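Local coordinates for protein RNA-dependent RNA Polymerase (Bombyx mori cytoplasmic polyhedrosis virus, PDB 6TZ0) that transcribes the double-stranded RNA genome of the virus into plus strands inside the capsid, and probably replicates it by making the complementary minus strands, at residues His41-Asn46 and Ala151-Leu156; Thr163-Arg168 and Leu222-Ser227; Pro309-Tyr314 and Arg336-Asp341. All coordinates share one frame; numbering follows the deposited sequence.

Interaction 1 of 3, residues His41-Asn46 and Ala151-Leu156; sequences HDFLFN and AVIASL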
loop_
_atom_site.group_PDB
_atom_site.type_symbol
_atom_site.label_atom_id
_atom_site.label_comp_id
_atom_site.label_asym_id
_atom_site.label_seq_id
_atom_site.Cartn_x
_atom_site.Cartn_y
_atom_site.Cartn_z
ATOM N N HIS A 41 -40.566 -10.816 -7.409
ATOM C CA HIS A 41 -40.742 -12.263 -7.438
ATOM C C HIS A 41 -41.635 -12.691 -8.594
ATOM O O HIS A 41 -41.436 -13.771 -9.155
ATOM C CB HIS A 41 -41.320 -12.757 -6.111
ATOM C CG HIS A 41 -41.333 -14.248 -5.977
ATOM N ND1 HIS A 41 -42.346 -15.032 -6.486
ATOM C CD2 HIS A 41 -40.458 -15.097 -5.393
ATOM C CE1 HIS A 41 -42.086 -16.300 -6.231
ATOM N NE2 HIS A 41 -40.950 -16.368 -5.564
ATOM N N ASP A 42 -42.606 -11.856 -8.969
ATOM C CA ASP A 42 -43.464 -12.169 -10.109
ATOM C C ASP A 42 -42.702 -12.055 -11.425
ATOM O O ASP A 42 -42.901 -12.865 -12.336
ATOM C CB ASP A 42 -44.668 -11.229 -10.107
ATOM C CG ASP A 42 -45.791 -11.702 -11.007
ATOM O OD1 ASP A 42 -45.695 -12.806 -11.580
ATOM O OD2 ASP A 42 -46.779 -10.955 -11.152
ATOM N N PHE A 43 -41.832 -11.053 -11.542
ATOM C CA PHE A 43 -41.074 -10.841 -12.768
ATOM C C PHE A 43 -40.000 -11.902 -12.947
ATOM O O PHE A 43 -39.806 -12.414 -14.054
ATOM C CB PHE A 43 -40.450 -9.448 -12.746
ATOM C CG PHE A 43 -39.644 -9.120 -13.964
ATOM C CD1 PHE A 43 -40.269 -8.820 -15.160
ATOM C CD2 PHE A 43 -38.259 -9.090 -13.909
ATOM C CE1 PHE A 43 -39.534 -8.511 -16.281
ATOM C CE2 PHE A 43 -37.517 -8.782 -15.031
ATOM C CZ PHE A 43 -38.156 -8.494 -16.217
ATOM N N LEU A 44 -39.289 -12.241 -11.875
ATOM C CA LEU A 44 -38.212 -13.209 -12.001
ATOM C C LEU A 44 -38.714 -14.640 -12.085
ATOM O O LEU A 44 -37.994 -15.502 -12.594
ATOM C CB LEU A 44 -37.238 -13.073 -10.828
ATOM C CG LEU A 44 -36.424 -11.779 -10.762
ATOM C CD1 LEU A 44 -35.642 -11.711 -9.474
ATOM C CD2 LEU A 44 -35.487 -11.679 -11.943
ATOM N N PHE A 45 -39.925 -14.916 -11.612
ATOM C CA PHE A 45 -40.427 -16.281 -11.502
ATOM C C PHE A 45 -41.846 -16.374 -12.033
ATOM O O PHE A 45 -42.746 -16.903 -11.379
ATOM C CB PHE A 45 -40.374 -16.770 -10.064
ATOM C CG PHE A 45 -39.026 -16.639 -9.441
ATOM C CD1 PHE A 45 -37.967 -17.402 -9.889
ATOM C CD2 PHE A 45 -38.824 -15.767 -8.387
ATOM C CE1 PHE A 45 -36.725 -17.280 -9.318
ATOM C CE2 PHE A 45 -37.583 -15.644 -7.807
ATOM C CZ PHE A 45 -36.534 -16.403 -8.271
ATOM N N ASN A 46 -42.067 -15.839 -13.227
ATOM C CA ASN A 46 -43.357 -15.964 -13.883
ATOM C C ASN A 46 -43.592 -17.412 -14.305
ATOM O O ASN A 46 -42.654 -18.190 -14.496
ATOM C CB ASN A 46 -43.419 -15.034 -15.095
ATOM C CG ASN A 46 -44.825 -14.850 -15.633
ATOM O OD1 ASN A 46 -45.790 -15.380 -15.085
ATOM N ND2 ASN A 46 -44.944 -14.101 -16.722
ATOM N N ALA A 151 -32.531 -5.945 -12.838
ATOM C CA ALA A 151 -31.987 -5.037 -13.846
ATOM C C ALA A 151 -31.366 -5.798 -15.010
ATOM O O ALA A 151 -31.600 -5.450 -16.178
ATOM C CB ALA A 151 -30.965 -4.101 -13.210
ATOM N N VAL A 152 -30.611 -6.861 -14.710
ATOM C CA VAL A 152 -29.985 -7.665 -15.764
ATOM C C VAL A 152 -31.041 -8.366 -16.620
ATOM O O VAL A 152 -30.985 -8.332 -17.860
ATOM C CB VAL A 152 -28.995 -8.674 -15.154
ATOM C CG1 VAL A 152 -28.437 -9.590 -16.215
ATOM C CG2 VAL A 152 -27.867 -7.949 -14.486
ATOM N N ILE A 153 -32.040 -8.974 -15.972
ATOM C CA ILE A 153 -33.074 -9.711 -16.699
ATOM C C ILE A 153 -33.964 -8.762 -17.505
ATOM O O ILE A 153 -34.352 -9.075 -18.638
ATOM C CB ILE A 153 -33.876 -10.584 -15.714
ATOM C CG1 ILE A 153 -32.978 -11.665 -15.109
ATOM C CG2 ILE A 153 -35.072 -11.224 -16.363
ATOM C CD1 ILE A 153 -32.387 -12.609 -16.115
ATOM N N ALA A 154 -34.244 -7.568 -16.966
ATOM C CA ALA A 154 -35.022 -6.567 -17.690
ATOM C C ALA A 154 -34.293 -6.070 -18.929
ATOM O O ALA A 154 -34.909 -5.895 -19.991
ATOM C CB ALA A 154 -35.335 -5.394 -16.771
ATOM N N SER A 155 -32.978 -5.850 -18.811
ATOM C CA SER A 155 -32.192 -5.422 -19.963
ATOM C C SER A 155 -32.159 -6.492 -21.045
ATOM O O SER A 155 -32.311 -6.180 -22.235
ATOM C CB SER A 155 -30.777 -5.068 -19.524
ATOM O OG SER A 155 -30.105 -6.233 -19.095
ATOM N N LEU A 156 -31.989 -7.759 -20.648
ATOM C CA LEU A 156 -31.994 -8.853 -21.619
ATOM C C LEU A 156 -33.351 -9.005 -22.299
ATOM O O LEU A 156 -33.418 -9.285 -23.504
ATOM C CB LEU A 156 -31.593 -10.152 -20.931
ATOM C CG LEU A 156 -30.149 -10.399 -20.527
ATOM C CD1 LEU A 156 -30.106 -11.461 -19.479
ATOM C CD2 LEU A 156 -29.399 -10.895 -21.730
#

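Interaction 2 of 3, residues Thr163-Arg168 and Leu222-Ser227; sequences TNYPLR and LTHVES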
loop_
_atom_site.group_PDB
_atom_site.type_symbol
_atom_site.label_atom_id
_atom_site.label_comp_id
_atom_site.label_asym_id
_atom_site.label_seq_id
_atom_site.Cartn_x
_atom_site.Cartn_y
_atom_site.Cartn_z
ATOM N N THR A 163 -38.738 -13.764 -24.047
ATOM C CA THR A 163 -38.418 -14.202 -22.702
ATOM C C THR A 163 -37.857 -15.620 -22.650
ATOM O O THR A 163 -37.566 -16.111 -21.557
ATOM C CB THR A 163 -39.661 -14.078 -21.816
ATOM O OG1 THR A 163 -39.307 -14.320 -20.453
ATOM C CG2 THR A 163 -40.731 -15.063 -22.246
ATOM N N ASN A 164 -37.684 -16.283 -23.792
ATOM C CA ASN A 164 -37.167 -17.646 -23.831
ATOM C C ASN A 164 -35.686 -17.643 -24.198
ATOM O O ASN A 164 -35.317 -17.897 -25.347
ATOM C CB ASN A 164 -37.993 -18.525 -24.777
ATOM C CG ASN A 164 -38.256 -17.873 -26.117
ATOM O OD1 ASN A 164 -37.787 -16.769 -26.386
ATOM N ND2 ASN A 164 -39.005 -18.560 -26.969
ATOM N N TYR A 165 -34.847 -17.375 -23.205
ATOM C CA TYR A 165 -33.404 -17.537 -23.302
ATOM C C TYR A 165 -32.938 -18.253 -22.037
ATOM O O TYR A 165 -33.600 -18.159 -20.997
ATOM C CB TYR A 165 -32.700 -16.177 -23.508
ATOM C CG TYR A 165 -32.983 -15.116 -22.481
ATOM C CD1 TYR A 165 -32.211 -15.004 -21.334
ATOM C CD2 TYR A 165 -34.007 -14.209 -22.673
ATOM C CE1 TYR A 165 -32.472 -14.035 -20.406
ATOM C CE2 TYR A 165 -34.271 -13.242 -21.752
ATOM C CZ TYR A 165 -33.502 -13.156 -20.619
ATOM O OH TYR A 165 -33.774 -12.188 -19.688
ATOM N N PRO A 166 -31.832 -19.021 -22.106
ATOM C CA PRO A 166 -31.546 -20.003 -21.034
ATOM C C PRO A 166 -31.257 -19.439 -19.651
ATOM O O PRO A 166 -31.323 -20.186 -18.661
ATOM C CB PRO A 166 -30.317 -20.739 -21.574
ATOM C CG PRO A 166 -30.382 -20.576 -23.016
ATOM C CD PRO A 166 -30.942 -19.238 -23.263
ATOM N N LEU A 167 -30.943 -18.150 -19.545
ATOM C CA LEU A 167 -30.622 -17.596 -18.237
ATOM C C LEU A 167 -31.874 -17.479 -17.375
ATOM O O LEU A 167 -31.793 -17.542 -16.144
ATOM C CB LEU A 167 -29.917 -16.248 -18.397
ATOM C CG LEU A 167 -29.287 -15.635 -17.141
ATOM C CD1 LEU A 167 -28.192 -16.536 -16.599
ATOM C CD2 LEU A 167 -28.737 -14.253 -17.411
ATOM N N ARG A 168 -33.051 -17.381 -18.005
ATOM C CA ARG A 168 -34.301 -17.428 -17.252
ATOM C C ARG A 168 -34.519 -18.796 -16.622
ATOM O O ARG A 168 -34.957 -18.894 -15.469
ATOM C CB ARG A 168 -35.491 -17.082 -18.150
ATOM C CG ARG A 168 -35.429 -15.721 -18.782
ATOM C CD ARG A 168 -35.360 -14.635 -17.742
ATOM N NE ARG A 168 -36.540 -14.532 -16.895
ATOM C CZ ARG A 168 -37.581 -13.749 -17.153
ATOM N NH1 ARG A 168 -37.593 -12.997 -18.241
ATOM N NH2 ARG A 168 -38.605 -13.711 -16.317
ATOM N N LEU A 222 -20.483 -13.265 -24.789
ATOM C CA LEU A 222 -21.090 -14.583 -24.740
ATOM C C LEU A 222 -22.409 -14.580 -25.491
ATOM O O LEU A 222 -23.169 -13.613 -25.427
ATOM C CB LEU A 222 -21.328 -15.036 -23.302
ATOM C CG LEU A 222 -20.113 -15.336 -22.436
ATOM C CD1 LEU A 222 -20.575 -15.671 -21.039
ATOM C CD2 LEU A 222 -19.318 -16.477 -23.014
ATOM N N THR A 223 -22.669 -15.663 -26.210
ATOM C CA THR A 223 -23.981 -15.902 -26.784
ATOM C C THR A 223 -24.819 -16.659 -25.755
ATOM O O THR A 223 -24.419 -16.820 -24.600
ATOM C CB THR A 223 -23.849 -16.644 -28.109
ATOM O OG1 THR A 223 -23.270 -17.933 -27.888
ATOM C CG2 THR A 223 -22.958 -15.867 -29.049
ATOM N N HIS A 224 -25.999 -17.133 -26.151
ATOM C CA HIS A 224 -26.846 -17.834 -25.191
ATOM C C HIS A 224 -26.354 -19.254 -24.937
ATOM O O HIS A 224 -26.391 -19.734 -23.795
ATOM C CB HIS A 224 -28.294 -17.828 -25.673
ATOM C CG HIS A 224 -28.915 -16.469 -25.679
ATOM N ND1 HIS A 224 -29.310 -15.826 -24.528
ATOM C CD2 HIS A 224 -29.195 -15.619 -26.694
ATOM C CE1 HIS A 224 -29.816 -14.646 -24.832
ATOM N NE2 HIS A 224 -29.756 -14.494 -26.141
ATOM N N VAL A 225 -25.853 -19.921 -25.975
ATOM C CA VAL A 225 -25.324 -21.266 -25.802
ATOM C C VAL A 225 -24.014 -21.213 -25.025
ATOM O O VAL A 225 -23.716 -22.087 -24.197
ATOM C CB VAL A 225 -25.136 -21.932 -27.174
ATOM C CG1 VAL A 225 -25.049 -23.422 -27.022
ATOM C CG2 VAL A 225 -26.220 -21.524 -28.132
ATOM N N GLU A 226 -23.222 -20.171 -25.266
ATOM C CA GLU A 226 -22.016 -19.963 -24.481
ATOM C C GLU A 226 -22.336 -19.597 -23.039
ATOM O O GLU A 226 -21.561 -19.925 -22.137
ATOM C CB GLU A 226 -21.158 -18.892 -25.139
ATOM C CG GLU A 226 -20.504 -19.347 -26.424
ATOM C CD GLU A 226 -19.706 -18.253 -27.081
ATOM O OE1 GLU A 226 -19.838 -17.092 -26.656
ATOM O OE2 GLU A 226 -18.928 -18.555 -28.006
ATOM N N SER A 227 -23.483 -18.959 -22.796
ATOM C CA SER A 227 -23.911 -18.729 -21.422
ATOM C C SER A 227 -24.307 -20.026 -20.740
ATOM O O SER A 227 -24.096 -20.173 -19.530
ATOM C CB SER A 227 -25.076 -17.749 -21.380
ATOM O OG SER A 227 -26.251 -18.318 -21.915
#

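Interaction 3 of 3, residues Pro309-Tyr314 and Arg336-Asp341; sequences PEFNEY and RAMTND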
loop_
_atom_site.group_PDB
_atom_site.type_symbol
_atom_site.label_atom_id
_atom_site.label_comp_id
_atom_site.label_asym_id
_atom_site.label_seq_id
_atom_site.Cartn_x
_atom_site.Cartn_y
_atom_site.Cartn_z
ATOM N N PRO A 309 -15.222 -31.357 -18.893
ATOM C CA PRO A 309 -15.057 -31.714 -20.312
ATOM C C PRO A 309 -15.956 -30.966 -21.280
ATOM O O PRO A 309 -15.653 -30.960 -22.476
ATOM C CB PRO A 309 -15.352 -33.219 -20.328
ATOM C CG PRO A 309 -16.166 -33.458 -19.128
ATOM C CD PRO A 309 -15.673 -32.505 -18.094
ATOM N N GLU A 310 -17.029 -30.323 -20.824
ATOM C CA GLU A 310 -17.770 -29.435 -21.717
ATOM C C GLU A 310 -16.965 -28.177 -22.019
ATOM O O GLU A 310 -16.887 -27.734 -23.171
ATOM C CB GLU A 310 -19.116 -29.071 -21.097
ATOM C CG GLU A 310 -20.014 -28.232 -21.986
ATOM C CD GLU A 310 -21.311 -27.854 -21.303
ATOM O OE1 GLU A 310 -21.475 -28.183 -20.112
ATOM O OE2 GLU A 310 -22.170 -27.232 -21.956
ATOM N N PHE A 311 -16.329 -27.613 -20.996
ATOM C CA PHE A 311 -15.472 -26.452 -21.188
ATOM C C PHE A 311 -14.194 -26.827 -21.928
ATOM O O PHE A 311 -13.699 -26.053 -22.757
ATOM C CB PHE A 311 -15.184 -25.825 -19.824
ATOM C CG PHE A 311 -14.338 -24.600 -19.882
ATOM C CD1 PHE A 311 -14.806 -23.456 -20.498
ATOM C CD2 PHE A 311 -13.104 -24.569 -19.259
ATOM C CE1 PHE A 311 -14.036 -22.322 -20.544
ATOM C CE2 PHE A 311 -12.336 -23.433 -19.293
ATOM C CZ PHE A 311 -12.801 -22.309 -19.941
ATOM N N ASN A 312 -13.666 -28.026 -21.668
ATOM C CA ASN A 312 -12.518 -28.525 -22.421
ATOM C C ASN A 312 -12.875 -28.741 -23.889
ATOM O O ASN A 312 -12.061 -28.475 -24.786
ATOM C CB ASN A 312 -12.024 -29.829 -21.795
ATOM C CG ASN A 312 -10.657 -30.234 -22.292
ATOM O OD1 ASN A 312 -9.994 -29.492 -23.010
ATOM N ND2 ASN A 312 -10.237 -31.434 -21.930
ATOM N N GLU A 313 -14.095 -29.204 -24.156
ATOM C CA GLU A 313 -14.516 -29.412 -25.533
ATOM C C GLU A 313 -14.741 -28.081 -26.236
ATOM O O GLU A 313 -14.475 -27.954 -27.438
ATOM C CB GLU A 313 -15.774 -30.279 -25.552
ATOM C CG GLU A 313 -16.219 -30.743 -26.926
ATOM C CD GLU A 313 -17.372 -31.735 -26.860
ATOM O OE1 GLU A 313 -17.844 -32.029 -25.742
ATOM O OE2 GLU A 313 -17.797 -32.230 -27.925
ATOM N N TYR A 314 -15.186 -27.063 -25.489
ATOM C CA TYR A 314 -15.269 -25.713 -26.043
ATOM C C TYR A 314 -13.888 -25.157 -26.380
ATOM O O TYR A 314 -13.718 -24.480 -27.400
ATOM C CB TYR A 314 -15.985 -24.784 -25.067
ATOM C CG TYR A 314 -16.152 -23.373 -25.584
ATOM C CD1 TYR A 314 -17.102 -23.075 -26.547
ATOM C CD2 TYR A 314 -15.356 -22.343 -25.109
ATOM C CE1 TYR A 314 -17.258 -21.796 -27.020
ATOM C CE2 TYR A 314 -15.500 -21.061 -25.580
ATOM C CZ TYR A 314 -16.454 -20.793 -26.534
ATOM O OH TYR A 314 -16.605 -19.513 -27.006
ATOM N N ARG A 336 -12.500 -15.846 -20.931
ATOM C CA ARG A 336 -12.375 -14.930 -19.798
ATOM C C ARG A 336 -13.711 -14.755 -19.093
ATOM O O ARG A 336 -13.765 -14.678 -17.862
ATOM C CB ARG A 336 -11.842 -13.563 -20.247
ATOM C CG ARG A 336 -10.421 -13.566 -20.762
ATOM C CD ARG A 336 -9.509 -14.014 -19.677
ATOM N NE ARG A 336 -9.409 -13.051 -18.587
ATOM C CZ ARG A 336 -8.362 -12.262 -18.396
ATOM N NH1 ARG A 336 -7.306 -12.377 -19.181
ATOM N NH2 ARG A 336 -8.348 -11.410 -17.387
ATOM N N ALA A 337 -14.800 -14.692 -19.860
ATOM C CA ALA A 337 -16.123 -14.638 -19.245
ATOM C C ALA A 337 -16.511 -15.969 -18.613
ATOM O O ALA A 337 -17.319 -15.997 -17.681
ATOM C CB ALA A 337 -17.162 -14.221 -20.279
ATOM N N MET A 338 -15.962 -17.076 -19.108
ATOM C CA MET A 338 -16.325 -18.386 -18.581
ATOM C C MET A 338 -15.548 -18.763 -17.330
ATOM O O MET A 338 -16.035 -19.570 -16.537
ATOM C CB MET A 338 -16.121 -19.465 -19.639
ATOM C CG MET A 338 -17.142 -19.423 -20.744
ATOM S SD MET A 338 -16.860 -20.619 -22.050
ATOM C CE MET A 338 -18.144 -20.127 -23.183
ATOM N N THR A 339 -14.347 -18.229 -17.135
ATOM C CA THR A 339 -13.565 -18.589 -15.958
ATOM C C THR A 339 -13.604 -17.546 -14.849
ATOM O O THR A 339 -13.517 -17.905 -13.674
ATOM C CB THR A 339 -12.110 -18.862 -16.347
ATOM O OG1 THR A 339 -11.597 -17.754 -17.090
ATOM C CG2 THR A 339 -11.992 -20.125 -17.170
ATOM N N ASN A 340 -13.717 -16.264 -15.181
ATOM C CA ASN A 340 -13.816 -15.232 -14.161
ATOM C C ASN A 340 -15.279 -14.970 -13.836
ATOM O O ASN A 340 -16.157 -15.052 -14.696
ATOM C CB ASN A 340 -13.135 -13.936 -14.613
ATOM C CG ASN A 340 -12.952 -12.931 -13.478
ATOM O OD1 ASN A 340 -13.313 -13.186 -12.332
ATOM N ND2 ASN A 340 -12.385 -11.778 -13.804
ATOM N N ASP A 341 -15.524 -14.636 -12.573
ATOM C CA ASP A 341 -16.868 -14.537 -12.028
ATOM C C ASP A 341 -17.335 -13.105 -11.833
ATOM O O ASP A 341 -18.543 -12.860 -11.812
ATOM C CB ASP A 341 -16.913 -15.242 -10.675
ATOM C CG ASP A 341 -18.304 -15.604 -10.239
ATOM O OD1 ASP A 341 -19.252 -15.461 -11.033
ATOM O OD2 ASP A 341 -18.450 -16.027 -9.079
#

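Interaction 1 of 3, residues His41-Asn46 and Ala151-Leu156
The ring of F43 and the side chain of L44 reach from helix 37-44 onto I153 and A154 of helix 145-160. F43 has its CG anti to the backbone N (chi1 180°), which sends the ring straight across the gap between the helices. Its leading corner does the touching: CE2 lies 3.7 Å from I153 CG2, and CZ is 4.0 Å from A154 CA. The backbone N of A154 sits in the plane of the ring, at its edge, so the phenyl points into the helix surface and does not lie flat on it. I153 meets its two neighbours with different branches. CG2 goes to the phenyl, while CG1 takes the end of L44, whose CD2 stands 4.0 Å away. The contact is purely apolar. W146 and C150 also pack on L44, and L7 lies on A154. Each helix carries an arginine that binds ATP in this protein, R37 on one and R147 on the other, with side chains about 9 and 8 Å from that of L44. The arrangement is a buried helix-helix contact beside that ATP site, with no ATP bound to this chain in the model.

Interaction 2 of 3, residues Thr163-Arg168 and Leu222-Ser227
This is a buried packing contact in the N-terminal region of the polymerase, in which Y165 and P166, where the chain leads into helix 166-175, meet H224 in the first turn of helix 224-237. The two segments come closest at P166 and H224, whose CA atoms are 6.6 Å apart. H224 lies at the centre. Imidazole CE1 of H224 comes to 3.5 Å from Y165 CB. The stem of the histidine packs on the proline, H224 CB lying 3.8 Å from P166 CD, and these side chains meet at about a right angle; the ring itself comes nearest to the proline through ND1. The rings of Y165 and H224 are tilted by 39° with centroids 5.7 Å apart, so they neither stack nor form a T. The backbone sets Y165 CB against the imidazole, and chi1 of 56°, with CG between the backbone N and the carbonyl carbon, turns the phenol away from H224. R168 CG then covers one face of the phenol. Y165 OH ends in a hydrogen bond to D157, a residue that also forms a salt bridge with R168, so one carboxylate of helix 145-160 holds both side chains. Y160 of the same helix meets the H224 ring edge-to-face. The start of helix 224-237 is itself fixed by two reciprocal bonds. T223 N donates to E226 OE1 (3.2 Å, 157°), approaching from above the carboxylate plane, and E226 N gives a weak bond to T223 OG1 at 3.4 Å. T223 OG1 is also bonded to E58 O, and E226 OE1 to S60. T223 and E226 thus make a classic capping box, with T223 as the N-cap, and the histidine that follows the cap carries the contact with Y165 and P166.

Interaction 3 of 3, residues Pro309-Tyr314 and Arg336-Asp341
Sulfur-aromatic contacts come first: M338 touches both rings, F311 and Y314, with its thioether. SD lies at the rim of F311, 3.6 Å from CE1 and near the ring plane, with the line to the ring centroid 85° off the normal. Toward Y314 the same sulfur is oblique, 4.3 Å from the centroid. The second kind is CH-pi. The terminal CE of M338 sits over one face of Y314, 3.9 Å from the centroid and 21° off the normal. The methionine chain, extended beyond CG, carries SD and CE out far enough to reach both rings. F311 and Y314, one turn apart, already point toward helix 325-339, and CG anti to the backbone N in each extends the rings that way.

Apolar packing completes the contact at the neighbouring ring atom of F311, CZ, which lies 3.6 Å from T339 CG2. The hydroxyl of T339 is bonded to C335 O of its own helix. Helix 224-237 borders the cluster: H233 stacks on F311, E226 OE2 is hydrogen-bonded to Y314 OH, and V229 and A230 pack on M338. The start of helix 309-320 therefore meets the end of helix 325-339, the pairing of an antiparallel helical hairpin, here closed by a Met-aromatic cluster.

Along the chain the three contacts follow one another, none nesting in or crossing another. Interaction 1 closes a loop of 104 residues, bringing helix 145-160 back against helix 37-44. Interaction 2 opens within the short connection after that helix and closes 53 residues, tying helix 166-175 to helix 224-237. Interaction 3 closes only 21, between two successive helices. Neighbouring contacts touch. Interactions 1 and 2 have centres about 14 Å apart and meet where R168 packs near F43 and I153; interactions 2 and 3, about 15 Å apart, meet where L222 packs on A337 and M338. Interactions 1 and 3 do not touch, so interaction 2 bridges them.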